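Local coordinates for protein Dye-decolorizing peroxidase Tfu_3078 (Thermobifida fusca, PDB 5FW4) that uses hydrogen peroxide and a non-covalently bound heme b to oxidise anthraquinone dyes readily, and azo dyes and common phenolic peroxidase substrates more modestly, at residues A[107-110]-A[111-115]; A[379-382]-A[383-386]; A[291-294]-A[295-298]; A[56-59]-A[60-64]. All coordinates share one frame; numbering follows the deposited sequence.

The four contacts are all local, each made within a few consecutive residues. Contact 2 lies at the heme: its Phe386 belongs to the heme pocket, about 9 Å between side chains from His338, the probable proximal ligand of the iron. Contact 3 sits in the same C-terminal half of the enzyme, with the side chain of Glu298 about 10 Å from the heme. Contact 1, in the N-terminal half, lies on the other side of the chain's centre from contact 3, their centres 47 Å apart. Contact 4, at the end of helix 51-61, comes within about 9 Å of contact 1 by nearest atoms. Contacts 3 and 4 both touch the second subunit.

Contact 1 of 4, residues A[107-110]-A[111-115]; sequences ALRS and WTELA
Trp111 turns CG away from its own carbonyl carbon (chi1 -74°), which sends the indole back over Ala107, while Thr112, with chi1 -64°, aims OG1 at the carbonyl of Leu108. The methyl of Ala107 sits over the face of the six-membered ring, its CB 4.2 Å from the ring centroid in a CH-pi contact. Ala107 O also lies over a face of the indole, offset toward the rim, although its hydrogen bond goes to Trp111 N (3.0 Å). Leu108 O is gripped twice, by Thr112 N at 3.0 Å and by Thr112 OG1 at 2.9 Å, the two donors arriving from opposite faces of the carbonyl plane. All this is i to i+4 pairing on helix 97-120, the long helix between strands 81-89 and 141-146 of the ferredoxin-like N-terminal half. The buried face of the helix leans on strand 141-146 and helix 193-205: Trp111 NE1 bonds to Leu203 O, and its ring meets Phe184 edge-to-face. On the exposed face the side chains of Arg109 and Glu113 cross, with guanidinium and carboxylate planes 74° apart. Glu113 OE2 approaches the guanidinium at its edge, but the salt bridge to Arg109 NH1 is long at 3.8 Å; the same oxygen lies nearer the aliphatic part, 3.2 Å from Arg109 CG. Ser110 OG bonds back to Ala106 O, one turn earlier.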
loop_
_atom_site.group_PDB
_atom_site.type_symbol
_atom_site.label_atom_id
_atom_site.label_comp_id
_atom_site.label_asym_id
_atom_site.label_seq_id
_atom_site.Cartn_x
_atom_site.Cartn_y
_atom_site.Cartn_z
ATOM N N ALA A 107 -7.363 -22.568 -14.532
ATOM C CA ALA A 107 -7.024 -21.562 -13.511
ATOM C C ALA A 107 -6.383 -22.251 -12.354
ATOM O O ALA A 107 -5.288 -21.893 -11.978
ATOM C CB ALA A 107 -8.255 -20.794 -13.063
ATOM N N LEU A 108 -7.042 -23.279 -11.830
ATOM C CA LEU A 108 -6.610 -23.895 -10.558
ATOM C C LEU A 108 -5.291 -24.649 -10.727
ATOM O O LEU A 108 -4.427 -24.600 -9.877
ATOM C CB LEU A 108 -7.722 -24.782 -9.965
ATOM C CG LEU A 108 -8.948 -24.061 -9.395
ATOM C CD1 LEU A 108 -10.120 -25.007 -9.232
ATOM C CD2 LEU A 108 -8.633 -23.430 -8.044
ATOM N N ARG A 109 -5.125 -25.348 -11.850
ATOM C CA ARG A 109 -3.850 -25.968 -12.144
ATOM C C ARG A 109 -2.721 -24.941 -12.261
ATOM O O ARG A 109 -1.648 -25.126 -11.689
ATOM C CB ARG A 109 -3.922 -26.808 -13.435
ATOM C CG ARG A 109 -2.710 -27.714 -13.574
ATOM C CD ARG A 109 -2.770 -28.538 -14.847
ATOM N NE ARG A 109 -3.683 -29.676 -14.760
ATOM C CZ ARG A 109 -3.383 -30.877 -14.250
ATOM N NH1 ARG A 109 -2.198 -31.130 -13.706
ATOM N NH2 ARG A 109 -4.296 -31.836 -14.263
ATOM N N SER A 110 -2.927 -23.865 -13.004
ATOM C CA SER A 110 -1.838 -22.910 -13.231
ATOM C C SER A 110 -1.426 -22.308 -11.895
ATOM O O SER A 110 -0.232 -22.143 -11.559
ATOM C CB SER A 110 -2.303 -21.767 -14.130
ATOM O OG SER A 110 -2.824 -22.227 -15.345
ATOM N N TRP A 111 -2.437 -21.965 -11.120
ATOM C CA TRP A 111 -2.143 -21.345 -9.830
ATOM C C TRP A 111 -1.418 -22.292 -8.907
ATOM O O TRP A 111 -0.431 -21.912 -8.278
ATOM C CB TRP A 111 -3.422 -20.787 -9.175
ATOM C CG TRP A 111 -3.961 -19.524 -9.803
ATOM C CD1 TRP A 111 -3.247 -18.503 -10.362
ATOM C CD2 TRP A 111 -5.328 -19.116 -9.842
ATOM N NE1 TRP A 111 -4.091 -17.504 -10.792
ATOM C CE2 TRP A 111 -5.378 -17.868 -10.493
ATOM C CE3 TRP A 111 -6.525 -19.690 -9.386
ATOM C CZ2 TRP A 111 -6.565 -17.204 -10.718
ATOM C CZ3 TRP A 111 -7.705 -19.042 -9.641
ATOM C CH2 TRP A 111 -7.720 -17.804 -10.276
ATOM N N THR A 112 -1.887 -23.521 -8.812
ATOM C CA THR A 112 -1.252 -24.509 -7.961
ATOM C C THR A 112 0.202 -24.669 -8.339
ATOM O O THR A 112 1.078 -24.653 -7.485
ATOM C CB THR A 112 -1.964 -25.884 -8.013
ATOM O OG1 THR A 112 -3.306 -25.777 -7.502
ATOM C CG2 THR A 112 -1.190 -26.923 -7.174
ATOM N N GLU A 113 0.456 -24.822 -9.628
ATOM C CA GLU A 113 1.795 -25.067 -10.098
ATOM C C GLU A 113 2.688 -23.861 -9.889
ATOM O O GLU A 113 3.853 -24.012 -9.526
ATOM C CB GLU A 113 1.760 -25.523 -11.574
ATOM C CG GLU A 113 1.059 -26.857 -11.734
ATOM C CD GLU A 113 1.037 -27.393 -13.170
ATOM O OE1 GLU A 113 1.638 -26.793 -14.098
ATOM O OE2 GLU A 113 0.401 -28.445 -13.360
ATOM N N LEU A 114 2.141 -22.667 -10.079
ATOM C CA LEU A 114 2.908 -21.459 -9.853
ATOM C C LEU A 114 3.108 -21.192 -8.352
ATOM O O LEU A 114 4.203 -20.821 -7.956
ATOM C CB LEU A 114 2.275 -20.232 -10.511
ATOM C CG LEU A 114 3.104 -18.959 -10.343
ATOM C CD1 LEU A 114 4.545 -19.152 -10.837
ATOM C CD2 LEU A 114 2.454 -17.788 -11.083
ATOM N N ALA A 115 2.091 -21.404 -7.518
ATOM C CA ALA A 115 2.308 -21.314 -6.065
ATOM C C ALA A 115 3.444 -22.261 -5.617
ATOM O O ALA A 115 4.249 -21.911 -4.725
ATOM C CB ALA A 115 1.043 -21.629 -5.298
#

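Contact 2 of 4, residues A[379-382]-A[383-386]. With HEM (protoporphyrin IX containing Fe), chain C.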
loop_
_atom_site.group_PDB
_atom_site.type_symbol
_atom_site.label_atom_id
_atom_site.label_comp_id
_atom_site.label_asym_id
_atom_site.label_seq_id
_atom_site.Cartn_x
_atom_site.Cartn_y
_atom_site.Cartn_z
ATOM N N GLN A 379 -11.465 -20.801 9.889
ATOM C CA GLN A 379 -12.170 -21.770 10.710
ATOM C C GLN A 379 -12.565 -23.006 9.926
ATOM O O GLN A 379 -12.676 -22.950 8.698
ATOM C CB GLN A 379 -13.439 -21.184 11.351
ATOM C CG GLN A 379 -14.506 -20.663 10.398
ATOM C CD GLN A 379 -14.425 -19.160 10.135
ATOM O OE1 GLN A 379 -14.890 -18.357 10.931
ATOM N NE2 GLN A 379 -13.858 -18.785 9.008
ATOM N N GLY A 380 -12.789 -24.094 10.673
ATOM C CA GLY A 380 -13.261 -25.359 10.145
ATOM C C GLY A 380 -14.652 -25.255 9.573
ATOM O O GLY A 380 -14.944 -25.919 8.604
ATOM N N ASP A 381 -15.502 -24.410 10.148
ATOM C CA ASP A 381 -16.890 -24.286 9.725
ATOM C C ASP A 381 -17.399 -22.921 10.143
ATOM O O ASP A 381 -17.442 -22.635 11.363
ATOM C CB ASP A 381 -17.720 -25.392 10.388
ATOM C CG ASP A 381 -19.211 -25.305 10.068
ATOM O OD1 ASP A 381 -19.671 -24.358 9.419
ATOM O OD2 ASP A 381 -19.945 -26.217 10.509
ATOM N N PRO A 382 -17.780 -22.070 9.169
ATOM C CA PRO A 382 -18.202 -20.728 9.576
ATOM C C PRO A 382 -19.355 -20.696 10.588
ATOM O O PRO A 382 -19.427 -19.777 11.369
ATOM C CB PRO A 382 -18.590 -20.058 8.244
ATOM C CG PRO A 382 -17.749 -20.769 7.231
ATOM C CD PRO A 382 -17.667 -22.176 7.692
ATOM N N ALA A 383 -20.236 -21.689 10.574
ATOM C CA ALA A 383 -21.374 -21.705 11.479
ATOM C C ALA A 383 -20.961 -21.855 12.950
ATOM O O ALA A 383 -21.742 -21.518 13.825
ATOM C CB ALA A 383 -22.349 -22.809 11.074
ATOM N N THR A 384 -19.748 -22.353 13.221
ATOM C CA THR A 384 -19.225 -22.466 14.586
ATOM C C THR A 384 -17.978 -21.600 14.725
ATOM O O THR A 384 -17.035 -21.925 15.454
ATOM C CB THR A 384 -18.867 -23.916 14.917
ATOM O OG1 THR A 384 -18.086 -24.454 13.841
ATOM C CG2 THR A 384 -20.136 -24.755 15.097
ATOM N N GLY A 385 -17.984 -20.484 14.010
ATOM C CA GLY A 385 -16.875 -19.552 14.026
ATOM C C GLY A 385 -17.321 -18.124 13.796
ATOM O O GLY A 385 -17.972 -17.520 14.645
ATOM N N PHE A 386 -16.955 -17.571 12.655
ATOM C CA PHE A 386 -17.381 -16.216 12.289
ATOM C C PHE A 386 -18.884 -15.896 12.432
ATOM O O PHE A 386 -19.221 -14.826 12.988
ATOM C CB PHE A 386 -16.986 -15.910 10.840
ATOM C CG PHE A 386 -17.419 -14.567 10.374
ATOM C CD1 PHE A 386 -16.660 -13.448 10.681
ATOM C CD2 PHE A 386 -18.553 -14.410 9.600
ATOM C CE1 PHE A 386 -17.046 -12.188 10.248
ATOM C CE2 PHE A 386 -18.939 -13.148 9.140
ATOM C CZ PHE A 386 -18.181 -12.034 9.481
HETATM C CHA HEM C . -10.646 -9.602 19.707
HETATM C CHB HEM C . -10.407 -5.459 17.212
HETATM C CHC HEM C . -13.790 -7.158 14.205
HETATM C CHD HEM C . -13.828 -11.399 16.542
HETATM C C1A HEM C . -10.301 -8.345 19.277
HETATM C C2A HEM C . -9.386 -7.515 19.955
HETATM C C3A HEM C . -9.341 -6.348 19.265
HETATM C C4A HEM C . -10.204 -6.448 18.166
HETATM C CMA HEM C . -8.492 -5.170 19.562
HETATM C CAA HEM C . -8.647 -7.839 21.229
HETATM C CBA HEM C . -7.279 -8.469 20.997
HETATM C CGA HEM C . -7.403 -9.878 20.493
HETATM O O1A HEM C . -7.134 -10.103 19.282
HETATM O O2A HEM C . -7.757 -10.793 21.278
HETATM C C1B HEM C . -11.338 -5.583 16.164
HETATM C C2B HEM C . -11.581 -4.566 15.210
HETATM C C3B HEM C . -12.534 -5.026 14.342
HETATM C C4B HEM C . -12.849 -6.378 14.807
HETATM C CMB HEM C . -10.884 -3.236 15.168
HETATM C CAB HEM C . -13.123 -4.430 13.138
HETATM C CBB HEM C . -12.651 -3.330 12.550
HETATM C C1C HEM C . -14.100 -8.450 14.565
HETATM C C2C HEM C . -15.004 -9.250 13.900
HETATM C C3C HEM C . -14.997 -10.472 14.562
HETATM C C4C HEM C . -14.089 -10.384 15.642
HETATM C CMC HEM C . -15.769 -8.780 12.689
HETATM C CAC HEM C . -15.768 -11.694 14.392
HETATM C CBC HEM C . -16.906 -11.727 13.773
HETATM C C1D HEM C . -12.928 -11.189 17.600
HETATM C C2D HEM C . -12.670 -12.250 18.581
HETATM C C3D HEM C . -11.788 -11.738 19.470
HETATM C C4D HEM C . -11.537 -10.372 19.021
HETATM C CMD HEM C . -13.237 -13.659 18.609
HETATM C CAD HEM C . -11.199 -12.466 20.663
HETATM C CBD HEM C . -12.205 -12.410 21.816
HETATM C CGD HEM C . -11.723 -13.248 22.980
HETATM O O1D HEM C . -11.848 -14.488 23.003
HETATM O O2D HEM C . -11.164 -12.671 23.938
HETATM N NA HEM C . -10.804 -7.673 18.182
HETATM N NB HEM C . -12.104 -6.635 15.883
HETATM N NC HEM C . -13.591 -9.135 15.633
HETATM N ND HEM C . -12.229 -10.058 17.881
HETATM FE FE HEM C . -12.210 -8.393 16.966
HETATM O O HOH W 1 -15.241 -23.903 13.174
#
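Gln379 reaches across the turn to Phe386 at the start of helix 386-395. Its CB points toward the following residues, CG sits between the backbone N and the carbonyl carbon (chi1 60°), and a bend at chi2 brings CD to 3.9 Å from Phe386 N. At the tip the amide divides its work: OE1 accepts from Phe386 N at 2.8 Å and lies 3.2 Å from Phe386 CB, while NE2 donates to Tyr276 O on the neighbouring strand. The amide stands nearly upright to the Phe386 ring, their planes 85° apart. That ring leads on to the heme, with Phe386 CD1 3.5 Å from the vinyl carbon CBC. Between these ends the chain makes a type I beta turn, Thr384 N to Asp381 O, with Pro382 as its second residue; Asp381 OD1 adds an Asx turn by accepting from Ala383 N (3.0 Å), met from above the carboxylate plane. A water joins Asp381 N to Thr384 OG1. Gly385 takes the N-cap position without a side chain to cap with, and a CB there would clash with Gln379 OE1. The neutral glutamine amide thus supplies the oxygen that satisfies the first peptide N-H of a helix whose opening residue packs against the heme.

Contact 3 of 4, residues A[291-294]-A[295-298]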
loop_
_atom_site.group_PDB
_atom_site.type_symbol
_atom_site.label_atom_id
_atom_site.label_comp_id
_atom_site.label_asym_id
_atom_site.label_seq_id
_atom_site.Cartn_x
_atom_site.Cartn_y
_atom_site.Cartn_z
ATOM N N LYS A 291 -11.621 11.302 18.500
ATOM C CA LYS A 291 -12.251 12.211 19.461
ATOM C C LYS A 291 -12.308 11.606 20.864
ATOM O O LYS A 291 -12.401 12.348 21.865
ATOM C CB LYS A 291 -13.673 12.595 19.007
ATOM C CG LYS A 291 -13.763 13.850 18.152
ATOM C CD LYS A 291 -13.952 13.575 16.668
ATOM C CE LYS A 291 -13.113 14.500 15.780
ATOM N NZ LYS A 291 -11.708 14.029 15.594
ATOM N N LEU A 292 -12.306 10.281 20.970
ATOM C CA LEU A 292 -12.342 9.640 22.303
ATOM C C LEU A 292 -11.028 9.724 23.022
ATOM O O LEU A 292 -9.970 9.592 22.455
ATOM C CB LEU A 292 -12.701 8.155 22.253
ATOM C CG LEU A 292 -14.025 7.727 21.646
ATOM C CD1 LEU A 292 -14.153 6.213 21.828
ATOM C CD2 LEU A 292 -15.164 8.492 22.324
ATOM N N ASP A 293 -11.097 9.887 24.334
ATOM C CA ASP A 293 -9.896 9.792 25.107
ATOM C C ASP A 293 -9.562 8.339 25.348
ATOM O O ASP A 293 -10.416 7.491 25.239
ATOM C CB ASP A 293 -10.103 10.474 26.448
ATOM C CG ASP A 293 -10.970 9.669 27.365
ATOM O OD1 ASP A 293 -11.061 8.435 27.177
ATOM O OD2 ASP A 293 -11.566 10.275 28.311
ATOM N N VAL A 294 -8.327 8.089 25.764
ATOM C CA VAL A 294 -7.720 6.749 25.765
ATOM C C VAL A 294 -8.563 5.804 26.589
ATOM O O VAL A 294 -8.873 4.718 26.162
ATOM C CB VAL A 294 -6.245 6.808 26.260
ATOM C CG1 VAL A 294 -5.731 5.447 26.733
ATOM C CG2 VAL A 294 -5.332 7.364 25.162
ATOM N N ALA A 295 -8.966 6.232 27.791
ATOM C CA ALA A 295 -9.817 5.404 28.620
ATOM C C ALA A 295 -11.068 4.937 27.887
ATOM O O ALA A 295 -11.453 3.766 27.971
ATOM C CB ALA A 295 -10.208 6.179 29.914
ATOM N N ALA A 296 -11.739 5.848 27.189
ATOM C CA ALA A 296 -12.960 5.483 26.483
ATOM C C ALA A 296 -12.700 4.456 25.378
ATOM O O ALA A 296 -13.467 3.526 25.197
ATOM C CB ALA A 296 -13.627 6.715 25.879
ATOM N N ARG A 297 -11.608 4.640 24.663
ATOM C CA ARG A 297 -11.215 3.684 23.586
ATOM C C ARG A 297 -11.027 2.286 24.154
ATOM O O ARG A 297 -11.548 1.295 23.645
ATOM C CB ARG A 297 -9.922 4.144 22.954
ATOM C CG ARG A 297 -10.032 5.456 22.185
ATOM C CD ARG A 297 -8.633 5.968 21.825
ATOM N NE ARG A 297 -8.643 7.318 21.285
ATOM C CZ ARG A 297 -7.671 7.861 20.545
ATOM N NH1 ARG A 297 -6.544 7.210 20.258
ATOM N NH2 ARG A 297 -7.826 9.100 20.090
ATOM N N GLU A 298 -10.355 2.240 25.298
ATOM C CA GLU A 298 -10.093 0.980 25.961
ATOM C C GLU A 298 -11.406 0.327 26.390
ATOM O O GLU A 298 -11.537 -0.905 26.319
ATOM C CB GLU A 298 -9.086 1.158 27.127
ATOM C CG GLU A 298 -7.744 1.757 26.713
ATOM C CD GLU A 298 -6.789 2.099 27.864
ATOM O OE1 GLU A 298 -7.210 2.635 28.934
ATOM O OE2 GLU A 298 -5.575 1.871 27.688
#
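Arg297 runs back alongside Leu292 and presents its guanidinium edge to Leu292 O. The chain is extended from CG to NE; its CG rests 3.8 Å from Leu292 CB, and NE donates to Leu292 O at 2.9 Å from above the carbonyl plane. NH2 adds a weak bond to the same oxygen. Asp293 is oriented otherwise: from the N-cap of helix 294-301 its carboxylate folds over the first turn, with CG between backbone N and carbonyl carbon (chi1 74°), and OD1 takes the N-H of Ala296 at 2.7 Å, almost straight at 171°. Ala296 CB packs 4.0 Å from Leu292 CB. Val294 and Glu298, one turn apart, lie across each other, Val294 CG1 being 3.7 Å from Glu298 CD, while Glu298 OE2 bonds to Leu305 N. Glu128 of the second subunit packs on Val294 and Arg297. Shortening Arg297 to an alanine would probably leave Leu292 O without its guanidinium donors and expose the flank of Leu292 that the arginine chain covers. Of the two charged groups it is Asp293 that caps: its anion sits where the helix dipole is likely to welcome it, while Arg297 ties the carbonyl just before the cap to the first turn.

Contact 4 of 4, residues A[56-59]-A[60-64]; sequences RLRM and AAQRA
Arg58 O receives two N-H groups at the end of helix 51-61, from its last residue, Ala61, and from Gln62 just beyond it: Gln62 N at 3.0 Å, nearly in line with the carbonyl, and Ala61 N in a weak bond at 3.1 Å. Ala61 N is itself shared, since it also makes a weak bond to Leu57 O. One turn earlier the regular pairing is broken. Arg56 O and Ala60 N stand 5.3 Å apart, and a water fills the gap, donating to Arg56 O (2.6 Å) and accepting from Ala60 N (2.9 Å). The side chains meet on the outer surface. Arg58 CG, anti to the backbone N (chi1 -174°), runs along the helix end, and the extended Gln62 chain crosses it so that its amide lies against the aliphatic part: Arg58 CG is 3.3 Å from both CD and NE2 of Gln62. Beyond the bend at chi3 the guanidinium stands at 85° to that amide. With an alanine at Arg58 this aliphatic support would be gone, and the Gln62 amide would probably be set free to turn. Around the contact, Leu57 and Ala60 pack on Ala53 and Ala226 of the second subunit, and Met59 O bonds to Ser139 OG in the same chain. At Gln62 the backbone leaves helical geometry. The helix thus ends on shared and water-mediated bonds: Arg58 O keeps its i+4 donor and shares Ala61 N, while Arg56 O, whose i+4 partner is too far, is supplied by the water.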
loop_
_atom_site.group_PDB
_atom_site.type_symbol
_atom_site.label_atom_id
_atom_site.label_comp_id
_atom_site.label_asym_id
_atom_site.label_seq_id
_atom_site.Cartn_x
_atom_site.Cartn_y
_atom_site.Cartn_z
ATOM N N ARG A 56 14.698 -9.071 13.544
ATOM C CA ARG A 56 14.018 -8.076 12.742
ATOM C C ARG A 56 14.185 -8.360 11.222
ATOM O O ARG A 56 13.327 -7.997 10.419
ATOM C CB ARG A 56 14.562 -6.689 13.042
ATOM C CG ARG A 56 14.107 -6.098 14.370
ATOM C CD ARG A 56 14.573 -4.659 14.585
ATOM N NE ARG A 56 14.403 -4.393 16.023
ATOM C CZ ARG A 56 15.379 -4.136 16.885
ATOM N NH1 ARG A 56 16.627 -3.954 16.476
ATOM N NH2 ARG A 56 15.089 -3.999 18.179
ATOM N N LEU A 57 15.277 -8.986 10.845
ATOM C CA LEU A 57 15.560 -9.257 9.394
ATOM C C LEU A 57 15.031 -10.586 8.849
ATOM O O LEU A 57 15.015 -10.806 7.600
ATOM C CB LEU A 57 17.052 -9.185 9.106
ATOM C CG LEU A 57 17.646 -7.776 9.045
ATOM C CD1 LEU A 57 19.150 -7.853 9.104
ATOM C CD2 LEU A 57 17.152 -6.989 7.821
ATOM N N ARG A 58 14.579 -11.457 9.741
ATOM C CA ARG A 58 14.317 -12.851 9.368
ATOM C C ARG A 58 13.163 -13.005 8.369
ATOM O O ARG A 58 13.258 -13.783 7.422
ATOM C CB ARG A 58 14.012 -13.666 10.608
ATOM C CG ARG A 58 13.879 -15.156 10.331
ATOM C CD ARG A 58 13.637 -15.983 11.584
ATOM N NE ARG A 58 12.312 -16.595 11.560
ATOM C CZ ARG A 58 11.170 -15.986 11.891
ATOM N NH1 ARG A 58 11.135 -14.716 12.294
ATOM N NH2 ARG A 58 10.032 -16.662 11.819
ATOM N N MET A 59 12.082 -12.269 8.584
ATOM C CA MET A 59 10.911 -12.361 7.717
ATOM C C MET A 59 11.263 -11.967 6.294
ATOM O O MET A 59 10.813 -12.656 5.382
ATOM C CB MET A 59 9.726 -11.536 8.212
ATOM C CG MET A 59 9.077 -12.120 9.478
ATOM S SD MET A 59 8.405 -13.786 9.231
ATOM C CE MET A 59 6.977 -13.401 8.258
ATOM N N ALA A 60 12.021 -10.880 6.120
ATOM C CA ALA A 60 12.525 -10.508 4.772
ATOM C C ALA A 60 13.517 -11.516 4.167
ATOM O O ALA A 60 13.586 -11.644 2.943
ATOM C CB ALA A 60 13.171 -9.145 4.795
ATOM N N ALA A 61 14.307 -12.171 5.005
ATOM C CA ALA A 61 15.415 -13.001 4.545
ATOM C C ALA A 61 14.993 -14.413 4.154
ATOM O O ALA A 61 15.640 -15.049 3.339
ATOM C CB ALA A 61 16.477 -13.092 5.643
ATOM N N GLN A 62 13.970 -14.948 4.790
ATOM C CA GLN A 62 13.662 -16.382 4.596
ATOM C C GLN A 62 12.565 -16.669 3.576
ATOM O O GLN A 62 11.700 -15.827 3.334
ATOM C CB GLN A 62 13.261 -16.996 5.924
ATOM C CG GLN A 62 14.426 -17.094 6.882
ATOM C CD GLN A 62 14.011 -17.689 8.206
ATOM O OE1 GLN A 62 12.811 -17.870 8.477
ATOM N NE2 GLN A 62 15.000 -17.974 9.061
ATOM N N ARG A 63 12.609 -17.876 2.990
ATOM C CA ARG A 63 11.473 -18.395 2.257
ATOM C C ARG A 63 10.450 -18.780 3.333
ATOM O O ARG A 63 10.810 -18.944 4.485
ATOM C CB ARG A 63 11.837 -19.599 1.361
ATOM C CG ARG A 63 13.220 -19.532 0.714
ATOM C CD ARG A 63 13.356 -20.141 -0.685
ATOM N NE ARG A 63 12.837 -19.180 -1.621
ATOM C CZ ARG A 63 13.515 -18.421 -2.479
ATOM N NH1 ARG A 63 14.827 -18.514 -2.655
ATOM N NH2 ARG A 63 12.822 -17.540 -3.192
ATOM N N ALA A 64 9.185 -18.898 2.943
ATOM C CA ALA A 64 8.116 -19.412 3.801
ATOM C C ALA A 64 8.127 -20.949 3.849
ATOM O O ALA A 64 8.750 -21.606 3.031
ATOM C CB ALA A 64 6.787 -18.959 3.257
HETATM O O HOH W 2 12.276 -8.907 8.194
#